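Side-chain contacts in SVS_variant_AS1 (PDB 6TJA), which probably catalyses metal-dependent cyclisation of geranylgeranyl diphosphate to the diterpene spiroviolene, being an engineered, ancestrally reconstructed form of a bacterial class I terpene synthase: residues R90-P95 with A161-N166; D177-R182 with P345-I350; S248-H253 with V262-K267; R269-L274 with W352-A357. All coordinates share one frame; numbering follows the deposited sequence.

Contact 1: R90-P95 with A161-N166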
loop_
_atom_site.group_PDB
_atom_site.type_symbol
_atom_site.label_atom_id
_atom_site.label_comp_id
_atom_site.label_asym_id
_atom_site.label_seq_id
_atom_site.Cartn_x
_atom_site.Cartn_y
_atom_site.Cartn_z
ATOM N N ARG A 90 13.435 9.804 11.328
ATOM C CA ARG A 90 12.002 9.971 11.487
ATOM C C ARG A 90 11.225 8.786 11.936
ATOM O O ARG A 90 10.112 8.911 12.312
ATOM C CB ARG A 90 11.375 10.359 10.156
ATOM C CG ARG A 90 11.933 11.584 9.517
ATOM C CD ARG A 90 11.072 12.790 9.781
ATOM N NE ARG A 90 11.851 13.991 9.659
ATOM C CZ ARG A 90 11.677 14.907 8.730
ATOM N NH1 ARG A 90 10.728 14.787 7.817
ATOM N NH2 ARG A 90 12.472 15.944 8.713
ATOM N N CYS A 91 11.824 7.634 11.887
ATOM C CA CYS A 91 11.131 6.358 12.172
ATOM C C CYS A 91 11.660 5.811 13.490
ATOM O O CYS A 91 10.849 5.521 14.357
ATOM C CB CYS A 91 11.292 5.365 11.019
ATOM S SG CYS A 91 10.597 5.955 9.441
ATOM N N ASP A 92 12.980 5.719 13.641
ATOM C CA ASP A 92 13.641 4.924 14.717
ATOM C C ASP A 92 14.029 5.806 15.926
ATOM O O ASP A 92 14.080 5.245 17.017
ATOM C CB ASP A 92 14.825 4.130 14.145
ATOM C CG ASP A 92 15.219 2.927 14.983
ATOM O OD1 ASP A 92 14.307 2.134 15.335
ATOM O OD2 ASP A 92 16.429 2.802 15.295
ATOM N N ASN A 93 14.338 7.078 15.741
ATOM C CA ASN A 93 14.901 7.846 16.823
ATOM C C ASN A 93 14.358 9.143 17.344
ATOM O O ASN A 93 14.453 9.379 18.557
ATOM C CB ASN A 93 16.359 8.144 16.494
ATOM C CG ASN A 93 17.239 6.951 16.653
ATOM O OD1 ASN A 93 17.088 6.197 17.569
ATOM N ND2 ASN A 93 18.143 6.764 15.733
ATOM N N GLY A 94 13.761 9.975 16.508
ATOM C CA GLY A 94 13.307 11.285 16.948
ATOM C C GLY A 94 12.001 11.348 17.701
ATOM O O GLY A 94 11.542 10.383 18.217
ATOM N N PRO A 95 11.383 12.519 17.766
ATOM C CA PRO A 95 10.126 12.624 18.499
ATOM C C PRO A 95 9.032 11.703 17.955
ATOM O O PRO A 95 8.282 11.208 18.747
ATOM C CB PRO A 95 9.742 14.084 18.340
ATOM C CG PRO A 95 10.476 14.547 17.161
ATOM C CD PRO A 95 11.745 13.785 17.128
ATOM N N ALA A 161 4.572 2.287 10.985
ATOM C CA ALA A 161 3.433 2.837 11.748
ATOM C C ALA A 161 3.016 1.836 12.825
ATOM O O ALA A 161 2.828 2.266 13.957
ATOM C CB ALA A 161 2.276 3.166 10.815
ATOM N N TRP A 162 2.904 0.554 12.476
ATOM C CA TRP A 162 2.642 -0.579 13.408
ATOM C C TRP A 162 3.731 -0.630 14.486
ATOM O O TRP A 162 3.408 -0.648 15.694
ATOM C CB TRP A 162 2.606 -1.868 12.593
ATOM C CG TRP A 162 2.166 -3.126 13.279
ATOM C CD1 TRP A 162 1.991 -3.380 14.606
ATOM C CD2 TRP A 162 1.906 -4.364 12.596
ATOM N NE1 TRP A 162 1.579 -4.671 14.793
ATOM C CE2 TRP A 162 1.509 -5.295 13.576
ATOM C CE3 TRP A 162 1.903 -4.740 11.247
ATOM C CZ2 TRP A 162 1.152 -6.600 13.241
ATOM C CZ3 TRP A 162 1.552 -6.029 10.920
ATOM C CH2 TRP A 162 1.166 -6.940 11.906
ATOM N N GLN A 163 4.986 -0.655 14.058
ATOM C CA GLN A 163 6.142 -0.690 14.983
ATOM C C GLN A 163 6.072 0.469 15.991
ATOM O O GLN A 163 6.139 0.192 17.200
ATOM C CB GLN A 163 7.441 -0.671 14.195
ATOM C CG GLN A 163 8.571 -1.334 14.952
ATOM C CD GLN A 163 9.898 -0.741 14.556
ATOM O OE1 GLN A 163 10.423 -1.011 13.466
ATOM N NE2 GLN A 163 10.424 0.084 15.452
ATOM N N ILE A 164 5.981 1.709 15.519
ATOM C CA ILE A 164 5.907 2.949 16.350
ATOM C C ILE A 164 4.705 2.877 17.318
ATOM O O ILE A 164 4.833 3.348 18.476
ATOM C CB ILE A 164 5.836 4.179 15.419
ATOM C CG1 ILE A 164 7.176 4.425 14.727
ATOM C CG2 ILE A 164 5.366 5.407 16.165
ATOM C CD1 ILE A 164 7.126 5.552 13.705
ATOM N N GLY A 165 3.563 2.350 16.851
ATOM C CA GLY A 165 2.370 2.086 17.667
ATOM C C GLY A 165 2.721 1.165 18.824
ATOM O O GLY A 165 2.337 1.500 19.983
ATOM N N ASN A 166 3.431 0.065 18.537
ATOM C CA ASN A 166 3.872 -0.921 19.566
ATOM C C ASN A 166 4.770 -0.222 20.598
ATOM O O ASN A 166 4.539 -0.415 21.820
ATOM C CB ASN A 166 4.595 -2.116 18.945
ATOM C CG ASN A 166 3.675 -3.076 18.220
ATOM O OD1 ASN A 166 2.459 -2.923 18.275
ATOM N ND2 ASN A 166 4.250 -4.054 17.529
#
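Ile164 reaches across to Cys91 with the end of its longer branch and meets backbone, not side chain: CD1 lies 3.8 Å from Cys91 O, and CG1 of Ile164 is 3.9 Å from that same oxygen. The approach follows from the isoleucine torsions. CG1 stands opposite the carbonyl carbon (chi1 -71°) and the branch then runs out straight (chi2 175°), extending the delta methyl outward from its helix. Cys91 presents its flank; its CB is still 5.0 Å from Ile164 CD1 and its SG 5.5 Å from that methyl, so the thiol adds little to the touching surface.

Gln163, the preceding residue, also points at the other segment, and its amide nitrogen NE2 comes within 4.4 Å of Asp92 OD1. That spacing is too long for a hydrogen bond, and the pair is best read as loosely adjacent polar groups on the exposed side. Asp92 nevertheless matters by position: with Asp87 and Asp88 it matches the aspartate-rich DDxxxD motif of class I terpene synthases, which in relatives binds the metal ions that hold the substrate diphosphate. The contact therefore packs the end of that motif against a neighbouring helix.

Behind the first shell, Gln244 takes a hydrogen bond from Asn166 ND2 and gives one to Gln163 O, while Arg90 turns away to a salt bridge with Asp124. The last part of helix 70-91 and the loop after it thus lie beside helix 143-169, with Phe103 of helix 100-115 touching both Cys91 and Ile164, and helix 175-185 packed against Trp162 and Gln163.

Contact 2: D177-R182 with P345-I350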
loop_
_atom_site.group_PDB
_atom_site.type_symbol
_atom_site.label_atom_id
_atom_site.label_comp_id
_atom_site.label_asym_id
_atom_site.label_seq_id
_atom_site.Cartn_x
_atom_site.Cartn_y
_atom_site.Cartn_z
ATOM N N ASP A 177 2.757 -11.655 14.939
ATOM C CA ASP A 177 2.673 -10.184 14.703
ATOM C C ASP A 177 4.067 -9.606 14.362
ATOM O O ASP A 177 4.135 -8.744 13.458
ATOM C CB ASP A 177 2.077 -9.443 15.904
ATOM C CG ASP A 177 0.566 -9.568 16.080
ATOM O OD1 ASP A 177 -0.078 -10.152 15.211
ATOM O OD2 ASP A 177 0.041 -9.041 17.083
ATOM N N TYR A 178 5.129 -10.010 15.071
ATOM C CA TYR A 178 6.493 -9.496 14.843
ATOM C C TYR A 178 6.941 -9.790 13.401
ATOM O O TYR A 178 7.518 -8.862 12.771
ATOM C CB TYR A 178 7.535 -10.030 15.819
ATOM C CG TYR A 178 8.870 -9.452 15.487
ATOM C CD1 TYR A 178 9.828 -10.209 14.833
ATOM C CD2 TYR A 178 9.122 -8.107 15.679
ATOM C CE1 TYR A 178 11.033 -9.656 14.434
ATOM C CE2 TYR A 178 10.327 -7.533 15.291
ATOM C CZ TYR A 178 11.269 -8.306 14.635
ATOM O OH TYR A 178 12.457 -7.780 14.226
ATOM N N LEU A 179 6.759 -11.018 12.925
ATOM C CA LEU A 179 7.202 -11.430 11.566
ATOM C C LEU A 179 6.337 -10.701 10.536
ATOM O O LEU A 179 6.903 -10.157 9.566
ATOM C CB LEU A 179 7.096 -12.946 11.423
ATOM C CG LEU A 179 8.031 -13.740 12.326
ATOM C CD1 LEU A 179 7.813 -15.224 12.128
ATOM C CD2 LEU A 179 9.493 -13.379 12.076
ATOM N N ALA A 180 5.026 -10.620 10.770
ATOM C CA ALA A 180 4.124 -9.845 9.881
ATOM C C ALA A 180 4.598 -8.386 9.813
ATOM O O ALA A 180 4.698 -7.830 8.710
ATOM C CB ALA A 180 2.690 -9.954 10.348
ATOM N N MET A 181 4.904 -7.785 10.962
ATOM C CA MET A 181 5.229 -6.349 11.080
ATOM C C MET A 181 6.580 -6.080 10.400
ATOM O O MET A 181 6.698 -5.148 9.584
ATOM C CB MET A 181 5.318 -5.962 12.559
ATOM C CG MET A 181 5.668 -4.547 12.786
ATOM S SD MET A 181 6.041 -4.150 14.490
ATOM C CE MET A 181 7.654 -4.887 14.678
ATOM N N ARG A 182 7.561 -6.887 10.740
ATOM C CA ARG A 182 8.970 -6.723 10.359
ATOM C C ARG A 182 9.142 -7.023 8.865
ATOM O O ARG A 182 10.039 -6.449 8.237
ATOM C CB ARG A 182 9.771 -7.626 11.295
ATOM C CG ARG A 182 11.272 -7.479 11.174
ATOM C CD ARG A 182 11.740 -6.124 11.660
ATOM N NE ARG A 182 13.191 -6.118 11.564
ATOM C CZ ARG A 182 13.921 -5.043 11.340
ATOM N NH1 ARG A 182 13.346 -3.868 11.162
ATOM N NH2 ARG A 182 15.229 -5.171 11.260
ATOM N N PRO A 345 6.326 -23.148 13.722
ATOM C CA PRO A 345 5.443 -23.072 14.874
ATOM C C PRO A 345 5.196 -21.646 15.361
ATOM O O PRO A 345 6.147 -20.883 15.505
ATOM C CB PRO A 345 6.204 -23.825 15.967
ATOM C CG PRO A 345 7.034 -24.811 15.206
ATOM C CD PRO A 345 7.440 -24.080 13.936
ATOM N N GLY A 346 3.927 -21.326 15.589
ATOM C CA GLY A 346 3.505 -20.079 16.232
ATOM C C GLY A 346 3.447 -18.907 15.275
ATOM O O GLY A 346 3.286 -17.814 15.766
ATOM N N ALA A 347 3.560 -19.120 13.962
ATOM C CA ALA A 347 3.517 -18.040 12.948
ATOM C C ALA A 347 2.594 -18.447 11.796
ATOM O O ALA A 347 3.028 -18.592 10.649
ATOM C CB ALA A 347 4.924 -17.727 12.522
ATOM N N PRO A 348 1.279 -18.646 12.078
ATOM C CA PRO A 348 0.296 -18.961 11.036
ATOM C C PRO A 348 0.303 -18.003 9.828
ATOM O O PRO A 348 0.062 -18.487 8.744
ATOM C CB PRO A 348 -1.062 -18.942 11.756
ATOM C CG PRO A 348 -0.775 -18.220 13.112
ATOM C CD PRO A 348 0.663 -18.572 13.423
ATOM N N SER A 349 0.676 -16.726 10.006
ATOM C CA SER A 349 0.606 -15.683 8.950
ATOM C C SER A 349 1.572 -16.028 7.821
ATOM O O SER A 349 1.384 -15.468 6.734
ATOM C CB SER A 349 0.875 -14.267 9.443
ATOM O OG SER A 349 -0.299 -13.701 10.007
ATOM N N ILE A 350 2.547 -16.905 8.046
ATOM C CA ILE A 350 3.526 -17.232 6.969
ATOM C C ILE A 350 3.401 -18.686 6.513
ATOM O O ILE A 350 4.150 -19.051 5.584
ATOM C CB ILE A 350 4.962 -16.872 7.384
ATOM C CG1 ILE A 350 5.456 -17.690 8.581
ATOM C CG2 ILE A 350 5.078 -15.390 7.632
ATOM C CD1 ILE A 350 6.971 -17.635 8.813
#
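Leu179 overlaps Ala347 and Ile350 with a single methyl group. Its CD1 is 3.8 Å from Ala347 CB and 4.2 Å from Ile350 CD1; since Ala347 CB and Ile350 CD1 are themselves 4.2 Å apart, the three methyls form a nearly regular triangle of van der Waals contacts. Leucine supplies the reach: with CG opposite the carbonyl carbon (chi1 -65°) and CD1 continuing the chain outward (chi2 178°), the methyl projects well beyond the helix surface. Ile350 answers with its longer branch, whose CG1 sits between the backbone N and the carbonyl carbon (chi1 64°), and the two side chains pass one another at a slant.

Helix 175-185 here receives the irregular tail that follows helix 289-309, the last helix of the all-helical terpene synthase fold. The tail turns as it arrives, Ile350 N donating to Ala347 O at 3.1 Å, which brings both apolar side chains to the same leucine. A polar tie lies next to the apolar patch, because the backbone N of Ser349 donates to Asp176 at the start of the same helix.

The helix also carries Tyr178 and Arg182, whose OH and NH2 both bond Asp229, an aspartate within a stretch resembling the second metal-binding motif of the family. Met222 of helix 211-231 touches both Leu179 and Ile350, and Arg112 of the second subunit packs on Ala180 and Ile350 while bonding Ser349 O.

Contact 3: S248-H253 with V262-K267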
loop_
_atom_site.group_PDB
_atom_site.type_symbol
_atom_site.label_atom_id
_atom_site.label_comp_id
_atom_site.label_asym_id
_atom_site.label_seq_id
_atom_site.Cartn_x
_atom_site.Cartn_y
_atom_site.Cartn_z
ATOM N N SER A 248 14.230 -10.021 21.396
ATOM C CA SER A 248 13.372 -9.523 22.506
ATOM C C SER A 248 12.029 -10.250 22.451
ATOM O O SER A 248 11.458 -10.471 23.519
ATOM C CB SER A 248 13.144 -8.025 22.477
ATOM O OG SER A 248 14.344 -7.298 22.287
ATOM N N VAL A 249 11.535 -10.569 21.244
ATOM C CA VAL A 249 10.211 -11.227 21.072
ATOM C C VAL A 249 10.282 -12.634 21.676
ATOM O O VAL A 249 9.381 -12.976 22.452
ATOM C CB VAL A 249 9.728 -11.253 19.606
ATOM C CG1 VAL A 249 8.545 -12.197 19.442
ATOM C CG2 VAL A 249 9.373 -9.871 19.068
ATOM N N LEU A 250 11.294 -13.426 21.331
ATOM C CA LEU A 250 11.445 -14.811 21.851
ATOM C C LEU A 250 11.737 -14.785 23.360
ATOM O O LEU A 250 11.169 -15.635 24.083
ATOM C CB LEU A 250 12.540 -15.543 21.080
ATOM C CG LEU A 250 12.259 -15.716 19.587
ATOM C CD1 LEU A 250 13.498 -16.219 18.881
ATOM C CD2 LEU A 250 11.098 -16.667 19.337
ATOM N N MET A 251 12.566 -13.858 23.839
ATOM C CA MET A 251 12.864 -13.727 25.292
ATOM C C MET A 251 11.569 -13.460 26.061
ATOM O O MET A 251 11.329 -14.184 27.046
ATOM C CB MET A 251 13.884 -12.625 25.583
ATOM C CG MET A 251 15.260 -13.014 25.102
ATOM S SD MET A 251 16.472 -11.726 25.303
ATOM C CE MET A 251 16.484 -11.566 27.090
ATOM N N HIS A 252 10.742 -12.520 25.598
ATOM C CA HIS A 252 9.469 -12.142 26.262
ATOM C C HIS A 252 8.444 -13.275 26.141
ATOM O O HIS A 252 7.854 -13.627 27.173
ATOM C CB HIS A 252 8.948 -10.815 25.704
ATOM C CG HIS A 252 7.742 -10.299 26.420
ATOM N ND1 HIS A 252 6.453 -10.660 26.062
ATOM C CD2 HIS A 252 7.621 -9.466 27.467
ATOM C CE1 HIS A 252 5.593 -10.064 26.859
ATOM N NE2 HIS A 252 6.281 -9.341 27.731
ATOM N N HIS A 253 8.206 -13.833 24.940
ATOM C CA HIS A 253 7.030 -14.716 24.700
ATOM C C HIS A 253 7.339 -16.191 25.032
ATOM O O HIS A 253 6.388 -16.905 25.375
ATOM C CB HIS A 253 6.439 -14.496 23.306
ATOM C CG HIS A 253 5.727 -13.189 23.203
ATOM N ND1 HIS A 253 4.467 -12.986 23.742
ATOM C CD2 HIS A 253 6.107 -12.003 22.660
ATOM C CE1 HIS A 253 4.076 -11.742 23.519
ATOM N NE2 HIS A 253 5.079 -11.103 22.858
ATOM N N VAL A 262 18.880 -16.347 20.608
ATOM C CA VAL A 262 19.817 -16.215 19.442
ATOM C C VAL A 262 19.790 -17.526 18.631
ATOM O O VAL A 262 19.757 -17.463 17.375
ATOM C CB VAL A 262 21.250 -15.830 19.875
ATOM C CG1 VAL A 262 22.284 -16.047 18.761
ATOM C CG2 VAL A 262 21.315 -14.402 20.387
ATOM N N GLU A 263 19.812 -18.670 19.320
ATOM C CA GLU A 263 19.781 -20.026 18.713
ATOM C C GLU A 263 18.410 -20.295 18.079
ATOM O O GLU A 263 18.384 -20.795 16.954
ATOM C CB GLU A 263 20.141 -21.065 19.768
ATOM C CG GLU A 263 21.636 -21.049 20.051
ATOM C CD GLU A 263 22.114 -22.034 21.099
ATOM O OE1 GLU A 263 21.478 -23.121 21.214
ATOM O OE2 GLU A 263 23.121 -21.717 21.798
ATOM N N GLU A 264 17.316 -20.033 18.796
ATOM C CA GLU A 264 15.953 -20.174 18.241
ATOM C C GLU A 264 15.826 -19.304 16.981
ATOM O O GLU A 264 15.263 -19.774 15.968
ATOM C CB GLU A 264 14.902 -19.817 19.289
ATOM C CG GLU A 264 13.476 -20.078 18.806
ATOM C CD GLU A 264 13.183 -21.518 18.384
ATOM O OE1 GLU A 264 13.976 -22.420 18.750
ATOM O OE2 GLU A 264 12.154 -21.743 17.700
ATOM N N ALA A 265 16.324 -18.078 17.018
ATOM C CA ALA A 265 16.171 -17.128 15.895
ATOM C C ALA A 265 16.890 -17.674 14.658
ATOM O O ALA A 265 16.325 -17.554 13.545
ATOM C CB ALA A 265 16.667 -15.754 16.265
ATOM N N THR A 266 18.097 -18.226 14.826
ATOM C CA THR A 266 18.920 -18.714 13.697
ATOM C C THR A 266 18.173 -19.888 13.065
ATOM O O THR A 266 18.147 -19.992 11.796
ATOM C CB THR A 266 20.347 -19.045 14.158
ATOM O OG1 THR A 266 20.815 -17.792 14.648
ATOM C CG2 THR A 266 21.239 -19.595 13.056
ATOM N N LYS A 267 17.574 -20.701 13.913
ATOM C CA LYS A 267 16.813 -21.837 13.498
ATOM C C LYS A 267 15.635 -21.467 12.615
ATOM O O LYS A 267 15.509 -21.947 11.544
ATOM C CB LYS A 267 16.366 -22.641 14.688
ATOM C CG LYS A 267 17.379 -23.640 15.159
ATOM C CD LYS A 267 16.830 -24.440 16.307
ATOM C CE LYS A 267 17.897 -24.796 17.289
ATOM N NZ LYS A 267 17.863 -26.235 17.577
#
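Leu250 and Glu264 make the close part of the contact, their side chains crossing at about a right angle. CD1 of the leucine rests 3.9 Å from Glu264 CG and equally 3.9 Å from the backbone N of Ala265, with Ala265 CB at 4.1 Å from that CD1. Glutamate serves here through its aliphatic part, CG standing opposite the backbone N (chi1 -174°).

The two helices, 246-254 and 258-283, are consecutive, linked by a short turn, and the leucine packs the first against the second close to that connection; Ala261 also touches Leu250. Beside the contact, within helix 258-283 itself, Thr266 OG1 donates to Val262 O at 2.9 Å from the face of the carbonyl opposite to that used by Thr266 N.

The looser side begins at the second leucine methyl, Leu250 CD2, which lies 4.2 Å from Glu264 CG. Beyond it a bend at chi2 (58°) turns the carboxylate of the partly exposed Glu264 off the leucine: its nearer oxygen, Glu264 OE2, is 5.4 Å from Leu250 CD2, and it has a long, weak ion pair with Arg254.

Contact 4: R269-L274 with W352-A357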
loop_
_atom_site.group_PDB
_atom_site.type_symbol
_atom_site.label_atom_id
_atom_site.label_comp_id
_atom_site.label_asym_id
_atom_site.label_seq_id
_atom_site.Cartn_x
_atom_site.Cartn_y
_atom_site.Cartn_z
ATOM N N ARG A 269 15.061 -18.679 11.017
ATOM C CA ARG A 269 15.540 -17.878 9.854
ATOM C C ARG A 269 16.047 -18.862 8.799
ATOM O O ARG A 269 15.674 -18.738 7.616
ATOM C CB ARG A 269 16.583 -16.854 10.334
ATOM C CG ARG A 269 17.279 -16.044 9.246
ATOM C CD ARG A 269 18.462 -16.811 8.719
ATOM N NE ARG A 269 19.263 -16.090 7.736
ATOM C CZ ARG A 269 20.086 -16.681 6.883
ATOM N NH1 ARG A 269 20.210 -17.997 6.883
ATOM N NH2 ARG A 269 20.776 -15.955 6.025
ATOM N N ASP A 270 16.814 -19.854 9.242
ATOM C CA ASP A 270 17.371 -20.912 8.375
ATOM C C ASP A 270 16.225 -21.750 7.780
ATOM O O ASP A 270 16.280 -22.082 6.594
ATOM C CB ASP A 270 18.371 -21.752 9.159
ATOM C CG ASP A 270 19.720 -21.093 9.400
ATOM O OD1 ASP A 270 19.940 -19.955 8.936
ATOM O OD2 ASP A 270 20.528 -21.727 10.080
ATOM N N ARG A 271 15.192 -22.046 8.559
ATOM C CA ARG A 271 14.028 -22.799 8.047
ATOM C C ARG A 271 13.417 -22.001 6.880
ATOM O O ARG A 271 13.103 -22.608 5.848
ATOM C CB ARG A 271 13.068 -23.095 9.202
ATOM C CG ARG A 271 11.771 -23.720 8.720
ATOM C CD ARG A 271 10.710 -23.944 9.773
ATOM N NE ARG A 271 11.170 -24.642 10.965
ATOM C CZ ARG A 271 10.418 -25.477 11.681
ATOM N NH1 ARG A 271 9.222 -25.814 11.268
ATOM N NH2 ARG A 271 10.889 -26.019 12.781
ATOM N N ILE A 272 13.275 -20.678 7.013
ATOM C CA ILE A 272 12.642 -19.820 5.972
ATOM C C ILE A 272 13.555 -19.792 4.736
ATOM O O ILE A 272 13.027 -19.906 3.619
ATOM C CB ILE A 272 12.329 -18.411 6.500
ATOM C CG1 ILE A 272 11.322 -18.447 7.644
ATOM C CG2 ILE A 272 11.833 -17.519 5.381
ATOM C CD1 ILE A 272 11.208 -17.132 8.398
ATOM N N LEU A 273 14.874 -19.696 4.903
ATOM C CA LEU A 273 15.791 -19.696 3.731
ATOM C C LEU A 273 15.720 -21.046 3.002
ATOM O O LEU A 273 15.677 -21.032 1.791
ATOM C CB LEU A 273 17.219 -19.375 4.159
ATOM C CG LEU A 273 18.199 -19.261 2.998
ATOM C CD1 LEU A 273 17.671 -18.312 1.927
ATOM C CD2 LEU A 273 19.532 -18.790 3.516
ATOM N N LEU A 274 15.638 -22.163 3.715
ATOM C CA LEU A 274 15.469 -23.511 3.097
ATOM C C LEU A 274 14.167 -23.592 2.284
ATOM O O LEU A 274 14.185 -24.151 1.175
ATOM C CB LEU A 274 15.477 -24.578 4.191
ATOM C CG LEU A 274 16.663 -25.541 4.153
ATOM C CD1 LEU A 274 17.995 -24.818 3.989
ATOM C CD2 LEU A 274 16.678 -26.379 5.415
ATOM N N TRP A 352 1.340 -20.211 4.725
ATOM C CA TRP A 352 0.986 -20.358 3.289
ATOM C C TRP A 352 2.247 -20.377 2.411
ATOM O O TRP A 352 2.151 -20.844 1.258
ATOM C CB TRP A 352 -0.009 -19.279 2.847
ATOM C CG TRP A 352 0.538 -17.888 2.822
ATOM C CD1 TRP A 352 0.603 -16.998 3.857
ATOM C CD2 TRP A 352 1.092 -17.224 1.678
ATOM N NE1 TRP A 352 1.152 -15.827 3.432
ATOM C CE2 TRP A 352 1.464 -15.941 2.099
ATOM C CE3 TRP A 352 1.314 -17.598 0.356
ATOM C CZ2 TRP A 352 2.064 -15.034 1.233
ATOM C CZ3 TRP A 352 1.869 -16.685 -0.510
ATOM C CH2 TRP A 352 2.252 -15.431 -0.070
ATOM N N TRP A 353 3.419 -19.959 2.901
ATOM C CA TRP A 353 4.653 -20.116 2.076
ATOM C C TRP A 353 4.951 -21.588 1.759
ATOM O O TRP A 353 5.695 -21.828 0.813
ATOM C CB TRP A 353 5.870 -19.492 2.727
ATOM C CG TRP A 353 5.788 -18.023 2.941
ATOM C CD1 TRP A 353 4.965 -17.119 2.344
ATOM C CD2 TRP A 353 6.588 -17.291 3.880
ATOM N NE1 TRP A 353 5.195 -15.866 2.859
ATOM C CE2 TRP A 353 6.193 -15.938 3.790
ATOM C CE3 TRP A 353 7.612 -17.651 4.766
ATOM C CZ2 TRP A 353 6.795 -14.938 4.557
ATOM C CZ3 TRP A 353 8.175 -16.671 5.550
ATOM C CH2 TRP A 353 7.775 -15.333 5.434
ATOM N N TRP A 354 4.437 -22.525 2.557
ATOM C CA TRP A 354 4.698 -23.987 2.457
ATOM C C TRP A 354 3.535 -24.733 1.794
ATOM O O TRP A 354 3.629 -25.961 1.769
ATOM C CB TRP A 354 4.943 -24.572 3.857
ATOM C CG TRP A 354 6.298 -24.298 4.415
ATOM C CD1 TRP A 354 7.417 -25.078 4.277
ATOM C CD2 TRP A 354 6.694 -23.150 5.190
ATOM N NE1 TRP A 354 8.486 -24.501 4.919
ATOM C CE2 TRP A 354 8.071 -23.323 5.498
ATOM C CE3 TRP A 354 6.030 -22.001 5.645
ATOM C CZ2 TRP A 354 8.766 -22.393 6.266
ATOM C CZ3 TRP A 354 6.724 -21.077 6.390
ATOM C CH2 TRP A 354 8.075 -21.274 6.699
ATOM N N ASP A 355 2.468 -24.035 1.371
ATOM C CA ASP A 355 1.228 -24.628 0.806
ATOM C C ASP A 355 1.336 -24.631 -0.725
ATOM O O ASP A 355 0.939 -23.648 -1.333
ATOM C CB ASP A 355 0.022 -23.845 1.326
ATOM C CG ASP A 355 -1.326 -24.373 0.881
ATOM O OD1 ASP A 355 -1.336 -25.199 -0.044
ATOM O OD2 ASP A 355 -2.358 -23.956 1.488
ATOM N N ASP A 356 1.854 -25.693 -1.332
ATOM C CA ASP A 356 2.150 -25.739 -2.794
ATOM C C ASP A 356 0.870 -25.708 -3.640
ATOM O O ASP A 356 0.913 -25.180 -4.781
ATOM C CB ASP A 356 3.052 -26.925 -3.133
ATOM C CG ASP A 356 4.502 -26.655 -2.738
ATOM O OD1 ASP A 356 5.016 -25.529 -3.073
ATOM O OD2 ASP A 356 5.096 -27.540 -2.065
ATOM N N ALA A 357 -0.249 -26.171 -3.101
ATOM C CA ALA A 357 -1.527 -26.178 -3.845
ATOM C C ALA A 357 -2.004 -24.731 -4.038
ATOM O O ALA A 357 -2.658 -24.431 -5.056
ATOM C CB ALA A 357 -2.546 -27.027 -3.121
HETATM O O HOH W 1 11.442 -25.170 5.440
#
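Ile272 packs against two tryptophans, Trp353 and Trp354, and these three residues account for most of the buried surface. Its CG2 comes to 3.8 Å from Trp353 CZ3, and Ile272 CG1 and CD1 cluster at the same ring carbon, each 4.2 Å from Trp353 CZ3. Ile272 CG1 is also near the other indole, 4.4 Å from Trp354 CH2. The isoleucine meets the benzo part of each indole obliquely. With CG1 opposite the carbonyl carbon (chi1 -63°), CG2 falls opposite the backbone N, which aims it at Trp353.

Trp354 gains a second neighbour in Arg271, whose CG is 4.1 Å from Trp354 CZ2. The touching is done by the aliphatic stem; the guanidinium, turned 81° from the indole plane, is engaged by Asp338 and Ser342 O. The indole N-H is served by a water lying in the ring plane, with Trp354 NE1 donating to it over 3.1 Å, and the water in turn donating to Arg271 O at 3.1 Å. This bridge ties the ring edge to the helix backbone.

In fold terms, a short 3-10 turn in the C-terminal tail is laid against helix 258-283, the tail following the last long helix of the terpene synthase domain. Asp355 N donates to Trp352 O at 3.2 Å as part of that turn. Trp353 NE1 bonds Glu218 of helix 211-231, and Trp353 CD1 lies 3.6 Å above the centre of the Trp352 ring. Trp352 N bonds Ser118 of the second subunit, while Arg275, one turn beyond Arg271, grips Trp353 O and Asp356.

How the contacts relate
Contacts 2, 3 and 4 gather on one flank, with contact 2 about 13 Å centre to centre from both others and contacts 3 and 4 about 19 Å apart; the centre of contact 1 lies about 20 Å from that of contact 2 and 30 Å from that of contact 4. Contact 1 closes first along the chain. Contacts 2 and 4 alternate their segments, because the C-terminal tail visits helix 175-185 and then helix 258-283, and contact 3 falls within the span bridged by contact 2. Helix 258-283 serves contacts 3 and 4, while Met181 of helix 175-185 meets Gln163 and Asn166 of contact 1. Contact 1 and the tail contacts 2 and 4 border the second subunit; contact 3 does not.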